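Local coordinates for alpha-L-rhamnosidase (Aspergillus terreus, PDB 6GSZ), which probably hydrolyses terminal non-reducing alpha-L-rhamnose residues of alpha-L-rhamnosides and binds calcium, at residues S146-T152 / Y184-T190; L156-N162 / N198-V204. All blocks are in the same frame, centred on the assembly; numbering follows the deposited sequence.

Contact 1. Residues S146-T152 / Y184-T190; sequences SARLYIT and YNTYDVT. With CA (calcium ion), chain L.
Arg-148 and Asp-188 face each other across two antiparallel strands and form a salt bridge, NH1 to OD1 at 3.2 Å. Their guanidinium and carboxylate planes are turned 47° apart. The arginine chain bends at chi2 (-69°), which brings its end back over the neighbouring strand. NH1 also donates to Ala-147 O, and NE pairs with Glu-102. Water 1 joins NH1 to Asp-188 OD2.

The carboxylate divides its work. Asp-188 OD2 binds a calcium ion at 2.3 Å, with four waters completing the modelled shell. OD1 takes the backbone N of Thr-190, an Asx turn, and also the hydroxyl, Thr-190 OG1 to Asp-188 OD1 at 2.7 Å. Thr-190 OG1 also accepts from Ala-147 N at 2.9 Å, so the turn is tied to residues 146-152. These bonds would probably keep the carboxylate negative.

Residues 146-152 form part of a central strand in a mixed sheet, one layer of a beta-sandwich in the galactose-binding-like alpha-L-rhamnosidase N-terminal domain; strand 228-237 pairs with its other edge. Backbone bonds link Leu-149 with Tyr-187 and Ile-151 with Asn-185, two bonds to each pair. At Ala-147 O, Val-189 N and Arg-148 NH1 arrive from opposite faces of the carbonyl plane.

Side-chain packing accompanies the polar contacts. Ile-151 CG2 meets the edge of the Tyr-187 ring in its plane, at 3.6 Å from CE2. Val-189 CG1 lies against Leu-149 CB, and its CG2 against Ala-147 CB. On the arginine face, Thr-186 runs alongside Tyr-150. Its methyl CG2 reaches Tyr-150 CE1. The hydroxyl, Thr-186 OG1, sits at the ring edge, 3.3 Å from Tyr-150 CD1.

Contact 2. Residues L156-N162 / N198-V204; sequences LYEARIN and NAIGVTV. With CA (calcium ion), chain B.
Asn-162 reaches across to Asn-198 and Ala-199 with both ends of its amide. Its CB leads to CG beside the backbone N (chi1 -55°), which brings CG toward the other strand. Asn-162 CG lies 3.8 Å from Asn-198 OD1. On one branch, Asn-162 OD1 accepts from Ala-199 N at 3.0 Å, with the donor tilted 32° from the carbonyl plane. On the other, Asn-162 ND2 donates to Asn-198 OD1 at 2.8 Å, and the acceptor lies in the plane of the Asn-162 amide. The two amides are turned 39° apart. ND2 also bonds to Leu-192 O.

The strands are neighbours in an antiparallel sheet, one layer of the beta-sandwich in the alpha-L-rhamnosidase N-terminal domain, with strand 132-140 beyond 196-205. Paired backbone bonds join Glu-158 with Thr-203 and Arg-160 with Gly-201. On the buried face, Val-202 spreads its methyls: CG1 meets Tyr-157 CB at 3.8 Å and CG2 meets Ala-159 CB at 3.9 Å.

Glu-158 is on the other face. Its extended chain carries Glu-158 OE1 to a calcium ion at 2.3 Å, shared with Ser-392 and waters 7 and 8. OE2 pairs with Arg-165. Water 6 links Glu-158 O to Thr-203 OG1.

Contacts 1 and 2 are both largely buried. They belong to two sheets of one domain, packed face to face, and their segments alternate along the chain. Strand 144-154 leads into 156-161, and 182-188 is followed by 196-205. The faces that meet are mostly apolar: Ile-151 packs on Tyr-157, and Val-189 on Ile-161. The Tyr-157 hydroxyl is a polar point between them, with probable hydrogen bonds to Asn-185 and Tyr-187. The partly exposed residues lie mainly on the faces away from the other sheet. In contact 1 that face turns to the immunoglobulin-like domain, which covers much of it. Each gives one carboxylate to calcium, largely water-bound in contact 1, shared with Ser-392 in contact 2.

Contact 1. Residues S146-T152 / Y184-T190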
ATOM      1  N   SER A 146     -17.069  26.947 -13.004  1.00 19.58           N
ATOM      2  CA  SER A 146     -16.410  25.810 -12.337  1.00 17.04           C
ATOM      3  C   SER A 146     -16.794  25.798 -10.866  1.00 15.81           C
ATOM      4  O   SER A 146     -17.193  26.829 -10.329  1.00 17.00           O
ATOM      5  CB  SER A 146     -14.893  25.817 -12.533  1.00 19.45           C
ATOM      6  OG  SER A 146     -14.319  26.939 -11.905  1.00 22.12           O
ATOM      7  N   ALA A 147     -16.655  24.621 -10.238  1.00 14.66           N
ATOM      8  CA  ALA A 147     -16.913  24.539  -8.824  1.00 14.24           C
ATOM      9  C   ALA A 147     -16.058  23.434  -8.216  1.00 13.28           C
ATOM     10  O   ALA A 147     -15.774  22.417  -8.870  1.00 13.10           O
ATOM     11  CB  ALA A 147     -18.394  24.336  -8.549  1.00 14.69           C
ATOM     12  N   ARG A 148     -15.705  23.652  -6.944  1.00 12.99           N
ATOM     13  CA  ARG A 148     -14.909  22.703  -6.180  1.00 12.62           C
ATOM     14  C   ARG A 148     -15.546  22.424  -4.821  1.00 12.07           C
ATOM     15  O   ARG A 148     -16.127  23.305  -4.219  1.00 13.57           O
ATOM     16  CB  ARG A 148     -13.500  23.247  -5.916  1.00 15.25           C
ATOM     17  CG  ARG A 148     -12.687  23.544  -7.170  1.00 14.29           C
ATOM     18  CD  ARG A 148     -12.297  22.285  -7.928  1.00 13.05           C
ATOM     19  NE  ARG A 148     -11.520  22.580  -9.105  1.00 14.20           N
ATOM     20  CZ  ARG A 148     -12.001  22.683 -10.358  1.00 16.10           C
ATOM     21  NH1 ARG A 148     -13.276  22.445 -10.639  1.00 16.17           N
ATOM     22  NH2 ARG A 148     -11.151  22.970 -11.339  1.00 15.65           N
ATOM     23  N   LEU A 149     -15.420  21.169  -4.371  1.00 11.35           N
ATOM     24  CA  LEU A 149     -15.750  20.799  -2.992  1.00 12.02           C
ATOM     25  C   LEU A 149     -14.463  20.351  -2.316  1.00 10.78           C
ATOM     26  O   LEU A 149     -13.775  19.452  -2.852  1.00 12.16           O
ATOM     27  CB  LEU A 149     -16.777  19.672  -2.931  1.00 12.29           C
ATOM     28  CG  LEU A 149     -17.186  19.284  -1.514  1.00 12.19           C
ATOM     29  CD1 LEU A 149     -17.951  20.414  -0.817  1.00 13.49           C
ATOM     30  CD2 LEU A 149     -18.021  18.026  -1.532  1.00 13.54           C
ATOM     31  N   TYR A 150     -14.151  20.970  -1.183  1.00 10.11           N
ATOM     32  CA  TYR A 150     -13.033  20.628  -0.338  1.00 10.26           C
ATOM     33  C   TYR A 150     -13.604  20.052   0.950  1.00  9.89           C
ATOM     34  O   TYR A 150     -14.511  20.683   1.548  1.00 11.17           O
ATOM     35  CB  TYR A 150     -12.226  21.874  -0.036  1.00 10.74           C
ATOM     36  CG  TYR A 150     -11.746  22.582  -1.265  1.00 10.50           C
ATOM     37  CD1 TYR A 150     -10.632  22.127  -1.941  1.00 10.20           C
ATOM     38  CD2 TYR A 150     -12.361  23.718  -1.760  1.00 11.70           C
ATOM     39  CE1 TYR A 150     -10.147  22.792  -3.056  1.00 11.46           C
ATOM     40  CE2 TYR A 150     -11.866  24.393  -2.868  1.00 12.33           C
ATOM     41  CZ  TYR A 150     -10.746  23.924  -3.531  1.00 12.80           C
ATOM     42  OH  TYR A 150     -10.297  24.647  -4.620  1.00 13.49           O
ATOM     43  N   ILE A 151     -13.223  18.834   1.345  1.00  9.34           N
ATOM     44  CA  ILE A 151     -13.987  18.161   2.383  1.00  9.72           C
ATOM     45  C   ILE A 151     -13.138  17.149   3.124  1.00  9.14           C
ATOM     46  O   ILE A 151     -12.303  16.447   2.526  1.00  9.96           O
ATOM     47  CB  ILE A 151     -15.231  17.515   1.746  1.00  9.75           C
ATOM     48  CG1 ILE A 151     -16.096  16.798   2.784  1.00 10.36           C
ATOM     49  CG2 ILE A 151     -14.878  16.623   0.572  1.00 10.48           C
ATOM     50  CD1 ILE A 151     -17.516  16.504   2.321  1.00 11.20           C
ATOM     51  N   THR A 152     -13.384  17.041   4.419  1.00  8.95           N
ATOM     52  CA  THR A 152     -12.889  15.960   5.218  1.00  9.34           C
ATOM     53  C   THR A 152     -13.843  15.708   6.375  1.00  8.72           C
ATOM     54  O   THR A 152     -14.841  16.395   6.544  1.00 10.65           O
ATOM     55  CB  THR A 152     -11.464  16.203   5.731  1.00 10.59           C
ATOM     56  OG1 THR A 152     -10.926  14.966   6.199  1.00 11.12           O
ATOM     57  CG2 THR A 152     -11.364  17.246   6.818  1.00 12.12           C
ATOM     58  N   TYR A 184      -7.506  16.065   3.540  1.00 10.48           N
ATOM     59  CA  TYR A 184      -8.786  16.500   3.013  1.00 10.22           C
ATOM     60  C   TYR A 184      -8.772  16.285   1.505  1.00  8.39           C
ATOM     61  O   TYR A 184      -7.687  16.230   0.871  1.00  9.74           O
ATOM     62  CB  TYR A 184      -9.133  17.971   3.316  1.00 10.40           C
ATOM     63  CG  TYR A 184      -8.290  18.922   2.511  1.00 11.34           C
ATOM     64  CD1 TYR A 184      -7.027  19.295   2.924  1.00 11.58           C
ATOM     65  CD2 TYR A 184      -8.792  19.467   1.356  1.00 11.66           C
ATOM     66  CE1 TYR A 184      -6.235  20.099   2.110  1.00 11.55           C
ATOM     67  CE2 TYR A 184      -8.018  20.280   0.546  1.00 12.10           C
ATOM     68  CZ  TYR A 184      -6.742  20.611   0.937  1.00 13.43           C
ATOM     69  OH  TYR A 184      -6.014  21.426   0.110  1.00 14.30           O
ATOM     70  N   ASN A 185      -9.931  16.118   0.904  1.00  9.79           N
ATOM     71  CA  ASN A 185     -10.099  15.796  -0.496  1.00  9.15           C
ATOM     72  C   ASN A 185     -10.676  16.953  -1.292  1.00  9.96           C
ATOM     73  O   ASN A 185     -11.423  17.765  -0.751  1.00 10.29           O
ATOM     74  CB  ASN A 185     -10.878  14.510  -0.709  1.00 10.18           C
ATOM     75  CG  ASN A 185     -10.296  13.379   0.107  1.00 10.77           C
ATOM     76  OD1 ASN A 185     -10.979  12.766   0.952  1.00 12.45           O
ATOM     77  ND2 ASN A 185      -9.010  13.118  -0.086  1.00 11.98           N
ATOM     78  N   THR A 186     -10.360  16.995  -2.579  1.00 10.21           N
ATOM     79  CA  THR A 186     -10.821  18.003  -3.496  1.00  9.80           C
ATOM     80  C   THR A 186     -11.546  17.331  -4.663  1.00 10.90           C
ATOM     81  O   THR A 186     -11.018  16.375  -5.280  1.00 12.13           O
ATOM     82  CB  THR A 186      -9.649  18.833  -4.031  1.00 10.09           C
ATOM     83  OG1 THR A 186      -8.954  19.430  -2.941  1.00 11.09           O
ATOM     84  CG2 THR A 186     -10.148  19.921  -4.966  1.00 11.62           C
ATOM     85  N   TYR A 187     -12.740  17.843  -5.007  1.00 10.86           N
ATOM     86  CA  TYR A 187     -13.527  17.299  -6.097  1.00 10.37           C
ATOM     87  C   TYR A 187     -13.969  18.431  -7.026  1.00 12.20           C
ATOM     88  O   TYR A 187     -14.355  19.524  -6.571  1.00 12.66           O
ATOM     89  CB  TYR A 187     -14.774  16.611  -5.551  1.00 10.98           C
ATOM     90  CG  TYR A 187     -14.468  15.481  -4.603  1.00 10.53           C
ATOM     91  CD1 TYR A 187     -14.133  14.211  -5.071  1.00 11.34           C
ATOM     92  CD2 TYR A 187     -14.515  15.661  -3.225  1.00  9.77           C
ATOM     93  CE1 TYR A 187     -13.830  13.165  -4.206  1.00 11.35           C
ATOM     94  CE2 TYR A 187     -14.273  14.607  -2.355  1.00 10.03           C
ATOM     95  CZ  TYR A 187     -13.959  13.339  -2.825  1.00 10.44           C
ATOM     96  OH  TYR A 187     -13.754  12.297  -1.970  1.00 11.31           O
ATOM     97  N   ASP A 188     -14.014  18.114  -8.318  1.00 11.46           N
ATOM     98  CA  ASP A 188     -14.601  19.004  -9.308  1.00 12.52           C
ATOM     99  C   ASP A 188     -16.101  18.702  -9.396  1.00 13.84           C
ATOM    100  O   ASP A 188     -16.510  17.657  -9.895  1.00 14.44           O
ATOM    101  CB  ASP A 188     -13.915  18.841 -10.648  1.00 13.65           C
ATOM    102  CG  ASP A 188     -14.531  19.659 -11.769  1.00 16.90           C
ATOM    103  OD1 ASP A 188     -15.552  20.334 -11.517  1.00 16.19           O
ATOM    104  OD2 ASP A 188     -13.967  19.610 -12.901  1.00 20.82           O
ATOM    105  N   VAL A 189     -16.902  19.581  -8.803  1.00 13.44           N
ATOM    106  CA  VAL A 189     -18.350  19.370  -8.712  1.00 13.60           C
ATOM    107  C   VAL A 189     -19.113  20.284  -9.684  1.00 13.66           C
ATOM    108  O   VAL A 189     -20.334  20.442  -9.567  1.00 14.06           O
ATOM    109  CB  VAL A 189     -18.856  19.513  -7.270  1.00 14.21           C
ATOM    110  CG1 VAL A 189     -18.184  18.510  -6.370  1.00 14.90           C
ATOM    111  CG2 VAL A 189     -18.707  20.913  -6.732  1.00 14.03           C
ATOM    112  N   THR A 190     -18.437  20.836 -10.683  1.00 14.91           N
ATOM    113  CA  THR A 190     -19.032  21.733 -11.672  1.00 15.11           C
ATOM    114  C   THR A 190     -20.340  21.156 -12.229  1.00 15.05           C
ATOM    115  O   THR A 190     -21.338  21.892 -12.324  1.00 17.80           O
ATOM    116  CB  THR A 190     -18.063  21.967 -12.835  1.00 15.79           C
ATOM    117  OG1 THR A 190     -16.865  22.509 -12.273  1.00 15.32           O
ATOM    118  CG2 THR A 190     -18.598  22.942 -13.866  1.00 19.92           C
TER
HETATM  119 CA    CA L 930     -13.115  18.152 -14.492  0.80 31.51          CA
HETATM  120  O   HOH W   1     -13.715  22.433 -13.471  1.00 22.65           O
HETATM  121  O   HOH W   2     -15.724  18.867 -14.751  1.00 47.65           O
HETATM  122  O   HOH W   3     -13.386  19.977 -16.393  1.00 47.42           O
HETATM  123  O   HOH W   4     -11.429  19.834 -14.428  0.50 31.06           O
HETATM  124  O   HOH W   5     -14.903  16.306 -13.441  1.00 44.18           O

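Contact 2. Residues L156-N162 / N198-V204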
ATOM      1  N   LEU A 156     -15.277   9.369   8.733  1.00 10.42           N
ATOM      2  CA  LEU A 156     -15.258   9.102   7.288  1.00  9.76           C
ATOM      3  C   LEU A 156     -16.495   9.737   6.682  1.00  9.60           C
ATOM      4  O   LEU A 156     -17.526   9.843   7.397  1.00 10.81           O
ATOM      5  CB  LEU A 156     -15.263   7.598   7.042  1.00 10.94           C
ATOM      6  CG  LEU A 156     -14.053   6.828   7.597  1.00 10.89           C
ATOM      7  CD1 LEU A 156     -14.263   5.301   7.476  1.00 13.60           C
ATOM      8  CD2 LEU A 156     -12.726   7.258   6.951  1.00 10.84           C
ATOM      9  N   TYR A 157     -16.474  10.132   5.424  1.00 10.20           N
ATOM     10  CA  TYR A 157     -17.599  10.832   4.836  1.00 10.23           C
ATOM     11  C   TYR A 157     -17.991  10.242   3.485  1.00 10.12           C
ATOM     12  O   TYR A 157     -17.164   9.714   2.723  1.00 11.29           O
ATOM     13  CB  TYR A 157     -17.365  12.348   4.707  1.00 10.07           C
ATOM     14  CG  TYR A 157     -16.336  12.641   3.661  1.00 10.63           C
ATOM     15  CD1 TYR A 157     -14.986  12.666   3.964  1.00  9.85           C
ATOM     16  CD2 TYR A 157     -16.720  12.828   2.323  1.00 10.30           C
ATOM     17  CE1 TYR A 157     -14.039  12.864   2.967  1.00  9.97           C
ATOM     18  CE2 TYR A 157     -15.776  12.991   1.320  1.00 11.13           C
ATOM     19  CZ  TYR A 157     -14.442  13.005   1.652  1.00 10.16           C
ATOM     20  OH  TYR A 157     -13.539  13.108   0.621  1.00 10.81           O
ATOM     21  N   GLU A 158     -19.255  10.455   3.123  1.00 10.20           N
ATOM     22  CA  GLU A 158     -19.775  10.264   1.782  1.00 11.08           C
ATOM     23  C   GLU A 158     -20.660  11.465   1.476  1.00 10.69           C
ATOM     24  O   GLU A 158     -21.668  11.667   2.176  1.00 11.32           O
ATOM     25  CB  GLU A 158     -20.602   8.994   1.656  1.00 13.79           C
ATOM     26  CG  GLU A 158     -21.161   8.744   0.289  1.00 17.70           C
ATOM     27  CD  GLU A 158     -21.732   7.334   0.117  1.00 29.87           C
ATOM     28  OE1 GLU A 158     -21.836   6.586   1.123  1.00 36.91           O
ATOM     29  OE2 GLU A 158     -22.035   6.970  -1.016  1.00 32.86           O
ATOM     30  N   ALA A 159     -20.330  12.255   0.464  1.00 11.05           N
ATOM     31  CA  ALA A 159     -21.035  13.466   0.093  1.00 11.25           C
ATOM     32  C   ALA A 159     -21.861  13.279  -1.177  1.00 11.93           C
ATOM     33  O   ALA A 159     -21.509  12.524  -2.080  1.00 11.53           O
ATOM     34  CB  ALA A 159     -20.088  14.625  -0.103  1.00 12.44           C
ATOM     35  N   ARG A 160     -23.010  13.966  -1.194  1.00 11.45           N
ATOM     36  CA  ARG A 160     -23.910  13.988  -2.351  1.00 11.75           C
ATOM     37  C   ARG A 160     -24.290  15.447  -2.619  1.00 12.52           C
ATOM     38  O   ARG A 160     -24.588  16.209  -1.679  1.00 13.73           O
ATOM     39  CB  ARG A 160     -25.188  13.182  -2.091  1.00 14.59           C
ATOM     40  CG  ARG A 160     -24.958  11.746  -1.640  1.00 18.96           C
ATOM     41  CD  ARG A 160     -26.194  10.878  -1.503  1.00 19.84           C
ATOM     42  NE  ARG A 160     -26.654  10.515  -2.840  1.00 23.91           N
ATOM     43  CZ  ARG A 160     -26.134   9.541  -3.597  1.00 25.73           C
ATOM     44  NH1 ARG A 160     -25.138   8.800  -3.140  1.00 27.60           N
ATOM     45  NH2 ARG A 160     -26.624   9.314  -4.809  1.00 28.01           N
ATOM     46  N   ILE A 161     -24.362  15.836  -3.891  1.00 11.87           N
ATOM     47  CA  ILE A 161     -24.842  17.139  -4.262  1.00 11.81           C
ATOM     48  C   ILE A 161     -26.015  16.928  -5.213  1.00 12.39           C
ATOM     49  O   ILE A 161     -25.872  16.253  -6.245  1.00 13.70           O
ATOM     50  CB  ILE A 161     -23.766  18.008  -4.913  1.00 12.99           C
ATOM     51  CG1 ILE A 161     -22.733  18.416  -3.867  1.00 13.27           C
ATOM     52  CG2 ILE A 161     -24.388  19.239  -5.577  1.00 13.80           C
ATOM     53  CD1 ILE A 161     -21.482  19.084  -4.485  1.00 14.37           C
ATOM     54  N   ASN A 162     -27.208  17.419  -4.832  1.00 12.24           N
ATOM     55  CA  ASN A 162     -28.425  17.171  -5.617  1.00 14.37           C
ATOM     56  C   ASN A 162     -28.612  15.670  -5.920  1.00 14.34           C
ATOM     57  O   ASN A 162     -28.894  15.287  -7.064  1.00 16.72           O
ATOM     58  CB  ASN A 162     -28.425  18.035  -6.876  1.00 14.03           C
ATOM     59  CG  ASN A 162     -28.261  19.511  -6.580  1.00 14.04           C
ATOM     60  OD1 ASN A 162     -28.929  20.035  -5.682  1.00 15.16           O
ATOM     61  ND2 ASN A 162     -27.442  20.230  -7.334  1.00 14.77           N
ATOM     62  N   ASN A 198     -29.783  24.534  -4.798  1.00 12.41           N
ATOM     63  CA  ASN A 198     -28.954  23.328  -4.723  1.00 13.63           C
ATOM     64  C   ASN A 198     -28.980  22.800  -3.285  1.00 13.64           C
ATOM     65  O   ASN A 198     -29.220  23.570  -2.340  1.00 13.53           O
ATOM     66  CB  ASN A 198     -27.499  23.593  -5.114  1.00 13.20           C
ATOM     67  CG  ASN A 198     -27.309  23.884  -6.591  1.00 14.72           C
ATOM     68  OD1 ASN A 198     -26.978  22.970  -7.369  1.00 15.75           O
ATOM     69  ND2 ASN A 198     -27.507  25.148  -6.991  1.00 15.48           N
ATOM     70  N   ALA A 199     -28.636  21.521  -3.129  1.00 13.28           N
ATOM     71  CA  ALA A 199     -28.445  20.966  -1.813  1.00 13.12           C
ATOM     72  C   ALA A 199     -27.189  20.107  -1.784  1.00 12.39           C
ATOM     73  O   ALA A 199     -26.860  19.491  -2.789  1.00 13.49           O
ATOM     74  CB  ALA A 199     -29.639  20.139  -1.387  1.00 13.94           C
ATOM     75  N   ILE A 200     -26.549  20.085  -0.611  1.00 11.83           N
ATOM     76  CA  ILE A 200     -25.445  19.161  -0.309  1.00 13.14           C
ATOM     77  C   ILE A 200     -25.851  18.375   0.927  1.00 12.52           C
ATOM     78  O   ILE A 200     -26.374  18.960   1.909  1.00 13.52           O
ATOM     79  CB  ILE A 200     -24.102  19.886  -0.155  1.00 14.80           C
ATOM     80  CG1 ILE A 200     -22.998  18.897   0.193  1.00 14.10           C
ATOM     81  CG2 ILE A 200     -24.154  20.995   0.864  1.00 13.79           C
ATOM     82  CD1 ILE A 200     -21.600  19.412  -0.086  1.00 14.83           C
ATOM     83  N   GLY A 201     -25.655  17.061   0.869  1.00 12.13           N
ATOM     84  CA  GLY A 201     -25.832  16.188   2.018  1.00 12.18           C
ATOM     85  C   GLY A 201     -24.575  15.354   2.223  1.00 11.79           C
ATOM     86  O   GLY A 201     -23.977  14.866   1.245  1.00 13.98           O
ATOM     87  N   VAL A 202     -24.144  15.181   3.466  1.00 11.15           N
ATOM     88  CA  VAL A 202     -22.947  14.393   3.748  1.00 10.78           C
ATOM     89  C   VAL A 202     -23.271  13.446   4.907  1.00 10.33           C
ATOM     90  O   VAL A 202     -23.826  13.889   5.951  1.00 12.01           O
ATOM     91  CB  VAL A 202     -21.735  15.265   4.136  1.00 10.48           C
ATOM     92  CG1 VAL A 202     -20.487  14.381   4.250  1.00 11.51           C
ATOM     93  CG2 VAL A 202     -21.494  16.380   3.122  1.00 12.20           C
ATOM     94  N   THR A 203     -22.962  12.172   4.757  1.00 11.25           N
ATOM     95  CA  THR A 203     -23.050  11.235   5.840  1.00 10.62           C
ATOM     96  C   THR A 203     -21.672  11.019   6.426  1.00 10.44           C
ATOM     97  O   THR A 203     -20.710  10.800   5.649  1.00 10.98           O
ATOM     98  CB  THR A 203     -23.636   9.890   5.420  1.00 12.23           C
ATOM     99  OG1 THR A 203     -24.904  10.081   4.786  1.00 13.71           O
ATOM    100  CG2 THR A 203     -23.797   8.967   6.612  1.00 12.99           C
ATOM    101  N   VAL A 204     -21.533  11.096   7.744  1.00 10.59           N
ATOM    102  CA  VAL A 204     -20.295  10.895   8.458  1.00 10.18           C
ATOM    103  C   VAL A 204     -20.412   9.690   9.367  1.00 10.03           C
ATOM    104  O   VAL A 204     -21.339   9.612  10.142  1.00 11.80           O
ATOM    105  CB  VAL A 204     -19.836  12.127   9.244  1.00 10.91           C
ATOM    106  CG1 VAL A 204     -18.566  11.872  10.064  1.00 10.47           C
ATOM    107  CG2 VAL A 204     -19.642  13.309   8.311  1.00 11.22           C
TER
HETATM  108 CA    CA B 946     -22.191   4.296   1.011  0.60 42.44          CA
HETATM  109  O   HOH W   6     -24.308  10.521   2.085  1.00 19.62           O
HETATM  110  O   HOH W   7     -24.086   4.963   0.960  1.00 37.36           O
HETATM  111  O   HOH W   8     -22.949   2.533  -0.129  1.00 31.34           O